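Local coordinates for protein exopolyphosphatase (Aquifex aeolicus, PDB 1T6C) that probably hydrolyses the phosphoanhydride bonds of polyphosphate or guanosine pentaphosphate, binds calcium and has an actin-like fold, at residues F102-R105 with V106-E109; N172-E175 with T176-Q180; E186-K189 with R190-F194. All blocks are in the same frame, centred on the assembly; numbering follows the deposited sequence. Where two conformers were deposited one is given.

Contact 1: F102-R105 with V106-E109; sequences FLER and VKRE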
ATOM      1  N   PHE A 102     -10.835 -10.931  19.071  1.00 17.74           N
ATOM      2  CA  PHE A 102     -10.926  -9.516  18.716  1.00 17.50           C
ATOM      3  C   PHE A 102     -11.988  -9.265  17.617  1.00 16.58           C
ATOM      4  O   PHE A 102     -12.833  -8.397  17.766  1.00 16.61           O
ATOM      5  CB  PHE A 102      -9.561  -9.006  18.263  1.00 17.93           C
ATOM      6  CG  PHE A 102      -9.601  -7.717  17.505  1.00 19.26           C
ATOM      7  CD1 PHE A 102     -10.131  -6.571  18.076  1.00 21.65           C
ATOM      8  CD2 PHE A 102      -9.088  -7.646  16.218  1.00 20.90           C
ATOM      9  CE1 PHE A 102     -10.150  -5.390  17.378  1.00 22.17           C
ATOM     10  CE2 PHE A 102      -9.123  -6.469  15.501  1.00 23.41           C
ATOM     11  CZ  PHE A 102      -9.650  -5.327  16.088  1.00 23.29           C
ATOM     12  N   LEU A 103     -11.951 -10.032  16.527  1.00 16.02           N
ATOM     13  CA  LEU A 103     -12.922  -9.822  15.448  1.00 16.10           C
ATOM     14  C   LEU A 103     -14.374 -10.139  15.839  1.00 16.30           C
ATOM     15  O   LEU A 103     -15.333  -9.540  15.304  1.00 14.95           O
ATOM     16  CB  LEU A 103     -12.592 -10.742  14.266  0.66 16.95           C
ATOM     17  CG  LEU A 103     -11.236 -10.642  13.581  0.66 17.96           C
ATOM     18  CD1 LEU A 103     -11.035 -11.810  12.618  0.66 19.57           C
ATOM     19  CD2 LEU A 103     -11.112  -9.351  12.853  0.66 17.84           C
ATOM     20  N   GLU A 104     -14.541 -11.119  16.728  1.00 16.72           N
ATOM     21  CA  GLU A 104     -15.849 -11.415  17.308  1.00 16.91           C
ATOM     22  C   GLU A 104     -16.361 -10.252  18.154  1.00 15.89           C
ATOM     23  O   GLU A 104     -17.538  -9.909  18.102  1.00 15.69           O
ATOM     24  CB  GLU A 104     -15.806 -12.703  18.158  1.00 17.82           C
ATOM     25  CG  GLU A 104     -17.070 -12.963  18.978  1.00 19.02           C
ATOM     26  CD  GLU A 104     -18.309 -13.283  18.160  1.00 21.83           C
ATOM     27  OE1 GLU A 104     -18.200 -13.541  16.938  1.00 21.47           O
ATOM     28  OE2 GLU A 104     -19.405 -13.325  18.766  1.00 22.81           O
ATOM     29  N   ARG A 105     -15.496  -9.626  18.938  1.00 16.16           N
ATOM     30  CA  ARG A 105     -15.922  -8.422  19.671  1.00 16.12           C
ATOM     31  C   ARG A 105     -16.380  -7.332  18.705  1.00 15.38           C
ATOM     32  O   ARG A 105     -17.323  -6.628  18.975  1.00 14.86           O
ATOM     33  CB  ARG A 105     -14.798  -7.867  20.543  1.00 16.37           C
ATOM     34  CG  ARG A 105     -14.469  -8.690  21.777  1.00 18.51           C
ATOM     35  CD  ARG A 105     -13.541  -7.944  22.735  1.00 20.14           C
ATOM     36  NE  ARG A 105     -14.191  -6.743  23.271  1.00 21.21           N
ATOM     37  CZ  ARG A 105     -13.566  -5.768  23.928  1.00 23.16           C
ATOM     38  NH1 ARG A 105     -12.273  -5.856  24.205  1.00 22.17           N
ATOM     39  NH2 ARG A 105     -14.260  -4.718  24.347  1.00 24.53           N
ATOM     40  N   VAL A 106     -15.705  -7.203  17.567  1.00 15.02           N
ATOM     41  CA  VAL A 106     -16.094  -6.172  16.621  1.00 14.46           C
ATOM     42  C   VAL A 106     -17.499  -6.445  16.050  1.00 14.15           C
ATOM     43  O   VAL A 106     -18.299  -5.548  15.906  1.00 13.84           O
ATOM     44  CB  VAL A 106     -15.039  -5.986  15.507  1.00 14.63           C
ATOM     45  CG1 VAL A 106     -15.509  -4.976  14.471  1.00 15.41           C
ATOM     46  CG2 VAL A 106     -13.725  -5.528  16.102  1.00 14.66           C
ATOM     47  N   LYS A 107     -17.817  -7.705  15.810  1.00 13.92           N
ATOM     48  CA  LYS A 107     -19.140  -8.054  15.321  1.00 13.68           C
ATOM     49  C   LYS A 107     -20.190  -7.664  16.341  1.00 13.55           C
ATOM     50  O   LYS A 107     -21.210  -7.083  16.023  1.00 14.79           O
ATOM     51  CB  LYS A 107     -19.233  -9.564  15.062  1.00 14.01           C
ATOM     52  CG  LYS A 107     -18.343 -10.021  13.913  1.00 14.30           C
ATOM     53  CD  LYS A 107     -18.237 -11.523  13.770  1.00 17.34           C
ATOM     54  CE  LYS A 107     -17.144 -11.853  12.745  1.00 21.42           C
ATOM     55  NZ  LYS A 107     -16.883 -13.300  12.582  1.00 25.94           N
ATOM     56  N   ARG A 108     -19.919  -8.023  17.588  1.00 14.97           N
ATOM     57  CA  ARG A 108     -20.924  -7.896  18.629  1.00 15.77           C
ATOM     58  C   ARG A 108     -21.075  -6.450  19.097  1.00 16.58           C
ATOM     59  O   ARG A 108     -22.188  -5.992  19.353  1.00 18.05           O
ATOM     60  CB  ARG A 108     -20.570  -8.783  19.841  1.00 16.41           C
ATOM     61  CG  ARG A 108     -20.426 -10.266  19.558  1.00 17.74           C
ATOM     62  CD  ARG A 108     -21.712 -11.046  19.451  1.00 18.70           C
ATOM     63  NE  ARG A 108     -22.480 -10.783  18.237  1.00 15.78           N
ATOM     64  CZ  ARG A 108     -22.239 -11.344  17.055  1.00 15.12           C
ATOM     65  NH1 ARG A 108     -21.226 -12.173  16.883  1.00 13.12           N
ATOM     66  NH2 ARG A 108     -23.013 -11.051  16.035  1.00 15.68           N
ATOM     67  N   GLU A 109     -19.963  -5.738  19.198  1.00 17.08           N
ATOM     68  CA  GLU A 109     -19.918  -4.417  19.848  1.00 17.89           C
ATOM     69  C   GLU A 109     -19.967  -3.242  18.881  1.00 18.16           C
ATOM     70  O   GLU A 109     -20.370  -2.139  19.259  1.00 17.76           O
ATOM     71  CB  GLU A 109     -18.686  -4.318  20.742  1.00 18.18           C
ATOM     72  CG  GLU A 109     -18.725  -5.325  21.878  1.00 19.94           C
ATOM     73  CD  GLU A 109     -17.428  -5.436  22.645  1.00 23.54           C
ATOM     74  OE1 GLU A 109     -16.767  -4.397  22.791  1.00 23.45           O
ATOM     75  OE2 GLU A 109     -17.067  -6.570  23.063  1.00 23.25           O
TER
HETATM   76  O   HOH W   1     -16.621 -14.540  14.971  1.00 32.17           O

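Contact 2: N172-E175 with T176-Q180; sequences NLTE and TFFKQ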
ATOM      1  N   ASN A 172      12.707  -4.898   6.942  1.00 10.19           N
ATOM      2  CA  ASN A 172      13.560  -6.080   7.023  1.00 11.10           C
ATOM      3  C   ASN A 172      14.726  -6.007   6.059  1.00 11.25           C
ATOM      4  O   ASN A 172      15.864  -6.337   6.418  1.00 11.46           O
ATOM      5  CB  ASN A 172      12.717  -7.339   6.831  1.00 12.10           C
ATOM      6  CG  ASN A 172      13.500  -8.615   6.909  1.00 13.97           C
ATOM      7  OD1 ASN A 172      14.427  -8.771   7.709  1.00 18.83           O
ATOM      8  ND2 ASN A 172      13.093  -9.568   6.094  1.00 16.91           N
ATOM      9  N   LEU A 173      14.505  -5.555   4.832  1.00  9.81           N
ATOM     10  CA  LEU A 173      15.617  -5.451   3.885  1.00 10.66           C
ATOM     11  C   LEU A 173      16.684  -4.483   4.378  1.00 10.60           C
ATOM     12  O   LEU A 173      17.883  -4.749   4.265  1.00 10.25           O
ATOM     13  CB  LEU A 173      15.146  -4.984   2.519  1.00 11.37           C
ATOM     14  CG  LEU A 173      14.194  -5.884   1.743  1.00 15.35           C
ATOM     15  CD1 LEU A 173      14.039  -5.434   0.320  1.00 18.08           C
ATOM     16  CD2 LEU A 173      14.616  -7.315   1.862  1.00 18.58           C
ATOM     17  N   THR A 174      16.238  -3.371   4.942  1.00 10.04           N
ATOM     18  CA  THR A 174      17.160  -2.360   5.494  1.00  9.43           C
ATOM     19  C   THR A 174      17.979  -2.923   6.644  1.00 10.40           C
ATOM     20  O   THR A 174      19.182  -2.790   6.675  1.00 10.78           O
ATOM     21  CB  THR A 174      16.352  -1.102   5.916  1.00  9.90           C
ATOM     22  OG1 THR A 174      15.727  -0.565   4.752  1.00  9.06           O
ATOM     23  CG2 THR A 174      17.251  -0.007   6.406  1.00 10.92           C
ATOM     24  N   GLU A 175      17.313  -3.581   7.570  1.00 10.43           N
ATOM     25  CA  GLU A 175      18.066  -4.144   8.691  1.00 11.45           C
ATOM     26  C   GLU A 175      19.027  -5.235   8.231  1.00 11.37           C
ATOM     27  O   GLU A 175      20.143  -5.386   8.741  1.00 12.56           O
ATOM     28  CB  GLU A 175      17.120  -4.750   9.702  1.00 12.05           C
ATOM     29  CG  GLU A 175      17.833  -5.231  10.982  1.00 16.17           C
ATOM     30  CD  GLU A 175      18.427  -6.654  10.913  1.00 19.48           C
ATOM     31  OE1 GLU A 175      17.957  -7.512  10.134  1.00 19.61           O
ATOM     32  OE2 GLU A 175      19.414  -6.914  11.637  1.00 23.02           O
ATOM     33  N   THR A 176      18.588  -6.040   7.289  1.00 10.83           N
ATOM     34  CA  THR A 176      19.349  -7.198   6.857  1.00 11.03           C
ATOM     35  C   THR A 176      20.611  -6.796   6.129  1.00 11.26           C
ATOM     36  O   THR A 176      21.700  -7.335   6.394  1.00 12.04           O
ATOM     37  CB  THR A 176      18.474  -8.073   5.923  1.00 10.77           C
ATOM     38  OG1 THR A 176      17.405  -8.691   6.668  1.00 10.62           O
ATOM     39  CG2 THR A 176      19.302  -9.180   5.300  1.00 12.06           C
ATOM     40  N   PHE A 177      20.467  -5.883   5.169  1.00 10.96           N
ATOM     41  CA  PHE A 177      21.586  -5.554   4.270  1.00 10.11           C
ATOM     42  C   PHE A 177      22.362  -4.299   4.649  1.00 11.20           C
ATOM     43  O   PHE A 177      23.567  -4.232   4.400  1.00 12.65           O
ATOM     44  CB  PHE A 177      21.053  -5.399   2.839  1.00 10.82           C
ATOM     45  CG  PHE A 177      20.548  -6.680   2.263  1.00  8.45           C
ATOM     46  CD1 PHE A 177      21.437  -7.711   1.992  1.00 10.38           C
ATOM     47  CD2 PHE A 177      19.199  -6.863   1.974  1.00  8.44           C
ATOM     48  CE1 PHE A 177      20.985  -8.922   1.501  1.00 10.72           C
ATOM     49  CE2 PHE A 177      18.760  -8.062   1.496  1.00  9.73           C
ATOM     50  CZ  PHE A 177      19.658  -9.097   1.250  1.00 10.86           C
ATOM     51  N   PHE A 178      21.665  -3.303   5.173  1.00 10.36           N
ATOM     52  CA  PHE A 178      22.229  -1.968   5.358  1.00 11.59           C
ATOM     53  C   PHE A 178      22.688  -1.826   6.792  1.00 12.92           C
ATOM     54  O   PHE A 178      22.038  -1.187   7.609  1.00 14.98           O
ATOM     55  CB  PHE A 178      21.253  -0.868   4.951  1.00 11.45           C
ATOM     56  CG  PHE A 178      20.759  -0.943   3.515  1.00  9.29           C
ATOM     57  CD1 PHE A 178      21.412  -1.690   2.527  1.00 10.16           C
ATOM     58  CD2 PHE A 178      19.637  -0.204   3.133  1.00  9.15           C
ATOM     59  CE1 PHE A 178      20.938  -1.712   1.229  1.00  9.20           C
ATOM     60  CE2 PHE A 178      19.169  -0.224   1.790  1.00 10.07           C
ATOM     61  CZ  PHE A 178      19.826  -0.963   0.863  1.00 10.55           C
ATOM     62  N   LYS A 179      23.848  -2.403   7.083  1.00 13.38           N
ATOM     63  CA  LYS A 179      24.377  -2.321   8.438  1.00 13.81           C
ATOM     64  C   LYS A 179      24.928  -0.924   8.743  1.00 15.11           C
ATOM     65  O   LYS A 179      24.921  -0.526   9.904  1.00 16.44           O
ATOM     66  CB  LYS A 179      25.446  -3.377   8.715  1.00 14.80           C
ATOM     67  CG  LYS A 179      25.064  -4.814   8.336  1.00 15.94           C
ATOM     68  CD  LYS A 179      23.885  -5.300   9.109  1.00 15.62           C
ATOM     69  CE  LYS A 179      23.606  -6.770   8.810  1.00 15.73           C
ATOM     70  NZ  LYS A 179      22.350  -7.234   9.476  1.00 14.98           N
ATOM     71  N   GLN A 180      25.387  -0.206   7.714  1.00 13.68           N
ATOM     72  CA  GLN A 180      25.757   1.212   7.844  1.00 14.40           C
ATOM     73  C   GLN A 180      24.621   2.115   7.382  1.00 13.48           C
ATOM     74  O   GLN A 180      23.765   1.709   6.589  1.00 12.61           O
ATOM     75  CB  GLN A 180      27.016   1.503   7.045  0.66 14.47           C
ATOM     76  CG  GLN A 180      28.204   0.662   7.480  0.66 19.20           C
ATOM     77  CD  GLN A 180      29.105   1.407   8.408  0.66 23.92           C
ATOM     78  OE1 GLN A 180      28.815   1.535   9.599  0.66 26.43           O
ATOM     79  NE2 GLN A 180      30.196   1.938   7.866  0.66 26.38           N
TER
HETATM   80  O   HOH W   2      21.972  -6.380  12.091  1.00 44.66           O

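Contact 3: E186-K189 with R190-F194; sequences EEVK and RFFEF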
ATOM      1  N   GLU A 186      29.130  -2.140  -0.987  1.00 12.59           N
ATOM      2  CA  GLU A 186      28.981  -3.602  -0.957  1.00 12.53           C
ATOM      3  C   GLU A 186      27.657  -4.086  -0.420  1.00 12.14           C
ATOM      4  O   GLU A 186      27.141  -5.137  -0.839  1.00 11.27           O
ATOM      5  CB  GLU A 186      30.104  -4.245  -0.141  1.00 13.09           C
ATOM      6  CG  GLU A 186      31.438  -4.238  -0.880  1.00 15.59           C
ATOM      7  CD  GLU A 186      31.421  -5.176  -2.087  1.00 15.58           C
ATOM      8  OE1 GLU A 186      31.592  -6.405  -1.862  1.00 13.79           O
ATOM      9  OE2 GLU A 186      31.187  -4.704  -3.242  1.00 20.60           O
ATOM     10  N   GLU A 187      27.163  -3.399   0.593  1.00 11.05           N
ATOM     11  CA  GLU A 187      25.841  -3.671   1.132  1.00 11.25           C
ATOM     12  C   GLU A 187      24.743  -3.426   0.129  1.00 10.80           C
ATOM     13  O   GLU A 187      23.817  -4.236  -0.021  1.00 10.62           O
ATOM     14  CB  GLU A 187      25.600  -2.832   2.381  1.00 11.69           C
ATOM     15  CG  GLU A 187      26.448  -3.306   3.535  1.00 14.12           C
ATOM     16  CD  GLU A 187      26.373  -2.439   4.763  1.00 20.74           C
ATOM     17  OE1 GLU A 187      25.988  -1.251   4.673  1.00 19.50           O
ATOM     18  OE2 GLU A 187      26.704  -2.969   5.859  1.00 20.51           O
ATOM     19  N   VAL A 188      24.867  -2.363  -0.631  1.00 10.47           N
ATOM     20  CA  VAL A 188      23.942  -2.108  -1.736  1.00 10.20           C
ATOM     21  C   VAL A 188      24.000  -3.241  -2.781  1.00 10.14           C
ATOM     22  O   VAL A 188      22.989  -3.718  -3.286  1.00  9.96           O
ATOM     23  CB  VAL A 188      24.238  -0.726  -2.384  1.00 10.49           C
ATOM     24  CG1 VAL A 188      23.519  -0.571  -3.678  1.00 11.66           C
ATOM     25  CG2 VAL A 188      23.844   0.397  -1.443  1.00 12.40           C
ATOM     26  N   LYS A 189      25.202  -3.714  -3.069  1.00 10.00           N
ATOM     27  CA  LYS A 189      25.388  -4.795  -4.033  1.00  9.83           C
ATOM     28  C   LYS A 189      24.687  -6.052  -3.553  1.00 10.44           C
ATOM     29  O   LYS A 189      24.008  -6.719  -4.322  1.00 10.50           O
ATOM     30  CB  LYS A 189      26.883  -5.043  -4.220  1.00 10.38           C
ATOM     31  CG  LYS A 189      27.259  -6.195  -5.089  1.00 12.59           C
ATOM     32  CD  LYS A 189      28.642  -6.787  -4.625  1.00 14.59           C
ATOM     33  CE  LYS A 189      28.529  -7.569  -3.360  1.00 15.16           C
ATOM     34  NZ  LYS A 189      29.837  -8.244  -3.011  1.00 16.48           N
ATOM     35  N   ARG A 190      24.890  -6.414  -2.292  1.00 10.04           N
ATOM     36  CA  ARG A 190      24.237  -7.602  -1.771  1.00 10.56           C
ATOM     37  C   ARG A 190      22.697  -7.513  -1.821  1.00 10.54           C
ATOM     38  O   ARG A 190      22.007  -8.500  -2.092  1.00 10.89           O
ATOM     39  CB  ARG A 190      24.665  -7.866  -0.357  1.00 11.64           C
ATOM     40  CG  ARG A 190      26.075  -8.392  -0.240  1.00 12.76           C
ATOM     41  CD  ARG A 190      26.425  -8.798   1.180  1.00 14.10           C
ATOM     42  NE  ARG A 190      26.853  -7.706   2.062  1.00 17.47           N
ATOM     43  CZ  ARG A 190      28.076  -7.196   2.074  1.00 17.34           C
ATOM     44  NH1 ARG A 190      28.399  -6.222   2.920  1.00 20.27           N
ATOM     45  NH2 ARG A 190      28.983  -7.642   1.241  1.00 17.87           N
ATOM     46  N   PHE A 191      22.195  -6.338  -1.449  1.00 10.01           N
ATOM     47  CA  PHE A 191      20.766  -6.028  -1.513  1.00  9.00           C
ATOM     48  C   PHE A 191      20.254  -6.266  -2.941  1.00  8.56           C
ATOM     49  O   PHE A 191      19.248  -6.958  -3.139  1.00  8.62           O
ATOM     50  CB  PHE A 191      20.579  -4.586  -1.044  1.00  9.10           C
ATOM     51  CG  PHE A 191      19.304  -3.928  -1.447  1.00 10.00           C
ATOM     52  CD1 PHE A 191      18.136  -4.138  -0.733  1.00 10.47           C
ATOM     53  CD2 PHE A 191      19.282  -3.001  -2.493  1.00  9.29           C
ATOM     54  CE1 PHE A 191      16.983  -3.491  -1.100  1.00  9.69           C
ATOM     55  CE2 PHE A 191      18.133  -2.336  -2.826  1.00  8.04           C
ATOM     56  CZ  PHE A 191      16.988  -2.585  -2.140  1.00 10.18           C
ATOM     57  N   PHE A 192      20.949  -5.740  -3.937  1.00  9.68           N
ATOM     58  CA  PHE A 192      20.504  -5.977  -5.311  1.00  9.95           C
ATOM     59  C   PHE A 192      20.659  -7.428  -5.787  1.00  9.99           C
ATOM     60  O   PHE A 192      19.837  -7.905  -6.576  1.00 11.52           O
ATOM     61  CB  PHE A 192      21.186  -4.994  -6.282  1.00  9.38           C
ATOM     62  CG  PHE A 192      20.590  -3.593  -6.263  1.00  9.67           C
ATOM     63  CD1 PHE A 192      19.242  -3.403  -6.510  1.00 10.91           C
ATOM     64  CD2 PHE A 192      21.362  -2.468  -6.018  1.00 11.32           C
ATOM     65  CE1 PHE A 192      18.668  -2.111  -6.504  1.00 13.36           C
ATOM     66  CE2 PHE A 192      20.789  -1.183  -5.997  1.00 11.73           C
ATOM     67  CZ  PHE A 192      19.447  -1.022  -6.242  1.00 12.32           C
ATOM     68  N   GLU A 193      21.700  -8.125  -5.357  1.00 10.62           N
ATOM     69  CA  GLU A 193      21.829  -9.537  -5.665  1.00 11.43           C
ATOM     70  C   GLU A 193      20.604 -10.293  -5.149  1.00 11.20           C
ATOM     71  O   GLU A 193      20.090 -11.203  -5.815  1.00 11.47           O
ATOM     72  CB  GLU A 193      23.109 -10.118  -5.050  1.00 12.83           C
ATOM     73  CG  GLU A 193      24.413  -9.626  -5.637  1.00 16.14           C
ATOM     74  CD  GLU A 193      25.663 -10.086  -4.854  1.00 18.67           C
ATOM     75  OE1 GLU A 193      25.547 -10.638  -3.738  1.00 23.07           O
ATOM     76  OE2 GLU A 193      26.784  -9.900  -5.373  1.00 21.16           O
ATOM     77  N   PHE A 194      20.169  -9.964  -3.931  1.00 10.82           N
ATOM     78  CA  PHE A 194      19.015 -10.621  -3.344  1.00 10.38           C
ATOM     79  C   PHE A 194      17.771 -10.303  -4.161  1.00 10.55           C
ATOM     80  O   PHE A 194      16.967 -11.187  -4.456  1.00 10.58           O
ATOM     81  CB  PHE A 194      18.832 -10.206  -1.874  1.00 10.63           C
ATOM     82  CG  PHE A 194      17.478 -10.539  -1.340  1.00  9.82           C
ATOM     83  CD1 PHE A 194      17.160 -11.852  -1.011  1.00 10.77           C
ATOM     84  CD2 PHE A 194      16.497  -9.583  -1.252  1.00  9.92           C
ATOM     85  CE1 PHE A 194      15.901 -12.181  -0.561  1.00 12.20           C
ATOM     86  CE2 PHE A 194      15.220  -9.909  -0.811  1.00 11.33           C
ATOM     87  CZ  PHE A 194      14.928 -11.208  -0.435  1.00 12.77           C
TER
HETATM   88  O   HOH W   3      31.859  -7.429   0.656  1.00 16.90           O
HETATM   89  O   HOH W   4      27.390  -5.698   5.594  1.00 22.84           O
HETATM   90  O   HOH W   5      29.421 -10.370  -5.068  1.00 20.80           O

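Contact 1: F102-R105 with V106-E109
Arg105 and Glu109, one turn apart on helix 99-109, form a side-on salt bridge. Arg105 NE reaches Glu109 OE2 at 2.9 Å, and the bond is nearly straight at 173°. Arg105 NH2 meets Glu109 OE1 at 3.0 Å on its syn lone pair. OE2 is also met on the syn side, though somewhat out of the carboxylate plane. The guanidinium and carboxylate planes are 41° apart. A bend in the arginine at chi3 (64°) turns this edge of the guanidinium to the carboxylate. NH1 points to another partner, a salt bridge with Glu64 on helix 60-79. With an alanine here, Glu64 and Glu109 would probably lose the positive charge they share, and the Glu109 carboxylate would be free to turn.

Glu104 and Arg108 are joined more lightly. A single bond runs from Arg108 NH1 to Glu104 OE2 at 2.9 Å. The Arg108 chain, bent at chi2 and chi3, folds back to bring NH1 there. The oxygen lies in the guanidinium plane, but the nitrogen comes from above the carboxylate plane. Glu104 OE1 takes a water proton instead, and the same water accepts from Lys107 NZ at 2.7 Å.

The inner side is apolar. Phe102 and Val106 lie side by side, and Val106 CG2 sits 3.8 Å from Phe102 CE1 in an off-centre CH-pi contact. The phenylalanine also rests on Ile63 and Thr66, and the valine on Val114. This is an amphipathic helix with salt bridges between residues four apart (i to i+4), packed between helix 60-79 and the edge strand 114-116 of an actin-like domain.

Contact 2: N172-E175 with T176-Q180
Thr176 binds the carbonyl of Asn172 twice. Thr176 N gives the usual helical bond to Asn172 O at 2.9 Å. Thr176 OG1 donates to the same Asn172 O at 2.8 Å, from the opposite face of the carbonyl plane. The hydroxyl reaches back because OG1 lies beside the backbone N (chi1 -69°). Thr174 OG1 likewise bonds to the carbonyl of Ile170.

The next two carbonyls are served by amides. Leu173 O accepts from Phe177 N at 3.0 Å. Thr174 O accepts from Phe178 N at 2.9 Å, with a less straight N-H angle of 144°. Phe178 then leaves helical geometry, and the regular series stops. At Glu175 O a side chain takes over: Lys179 NZ donates to it at 3.0 Å. The same ammonium makes a weak bond to Thr176 O at 3.2 Å. It also has a long salt bridge to Glu175 OE2 at 3.7 Å, and a water joins that pair. Carbonyls at this end of a helix carry partial negative charge, which probably suits the lysine. The amide of Lys179 makes weak bonds to Phe177 O and Glu187 OE2. The amide of Gln180 binds Glu187 OE1.

The apolar side is shielded. Phe177 lies by Leu173, with Thr176 CG2 over the centre of its ring face. The Phe178 ring meets that of Phe191. The Leu173 side chain is about 12 Å from the bound calcium ion. The whole is the closing turn of a helix, where a lysine takes up carbonyls that the backbone amides leave behind.

Contact 3: E186-K189 with R190-F194
Val188 and Phe192 pack side by side on the inner face of helix 185-199. Val188 CG1 comes within 3.6 Å of Phe192 CE2. On the same side of the Phe192 ring, Phe191 CD2 lies over its centre, 3.9 Å above the plane. Phe248 of helix 241-251 touches Val188, Phe191 and Phe192, while Phe192 also reaches Leu282 on helix 274-288. This is the apolar stripe of an amphipathic helix, set on the outside of the domain that carries the six-stranded sheet. The backbone bonds are regular, as in Phe192 N to Val188 O at 2.9 Å.

The solvent side, made by Glu186, Lys189, Arg190 and Glu193, is charged and held largely through water. Arg190 folds back at chi3 (-83°). Glu186 O sits over the centre of one guanidinium face, 3.6 Å from the guanidinium plane, without bonding to it. Arg190 NH2 meets Glu186 OE1 through one water. Lys189 NZ bonds directly to Glu186 OE1 at 2.8 Å, in a salt bridge, and meets Glu193 OE2 through a second water. Glu187 is buried at the border of this side, and its OE2 meets Arg190 NH1 through a third water. Glu187 OE1 accepts from the amides of Thr184 and Gln180.

In the fold
Contacts 2 and 3 are neighbours, with centres about 10 Å apart. Helices 170-177 and 185-199 follow each other in the chain, and Glu187 joins them through the turn after the first helix, one of its bonds weak. Phe177 also packs on Phe194. Contact 1 lies elsewhere, its centre about 45 Å from that of contact 3, on the opposite side of the chain's centre. All three are partly buried, with an apolar face inward and most charges toward the surface. Their polar chemistry differs. Contact 1 uses mainly direct salt bridges within a helix. Contact 2 satisfies carbonyls where a helix ends. Contact 3 is mainly water-mediated along an exposed face, and its inner face is also aromatic.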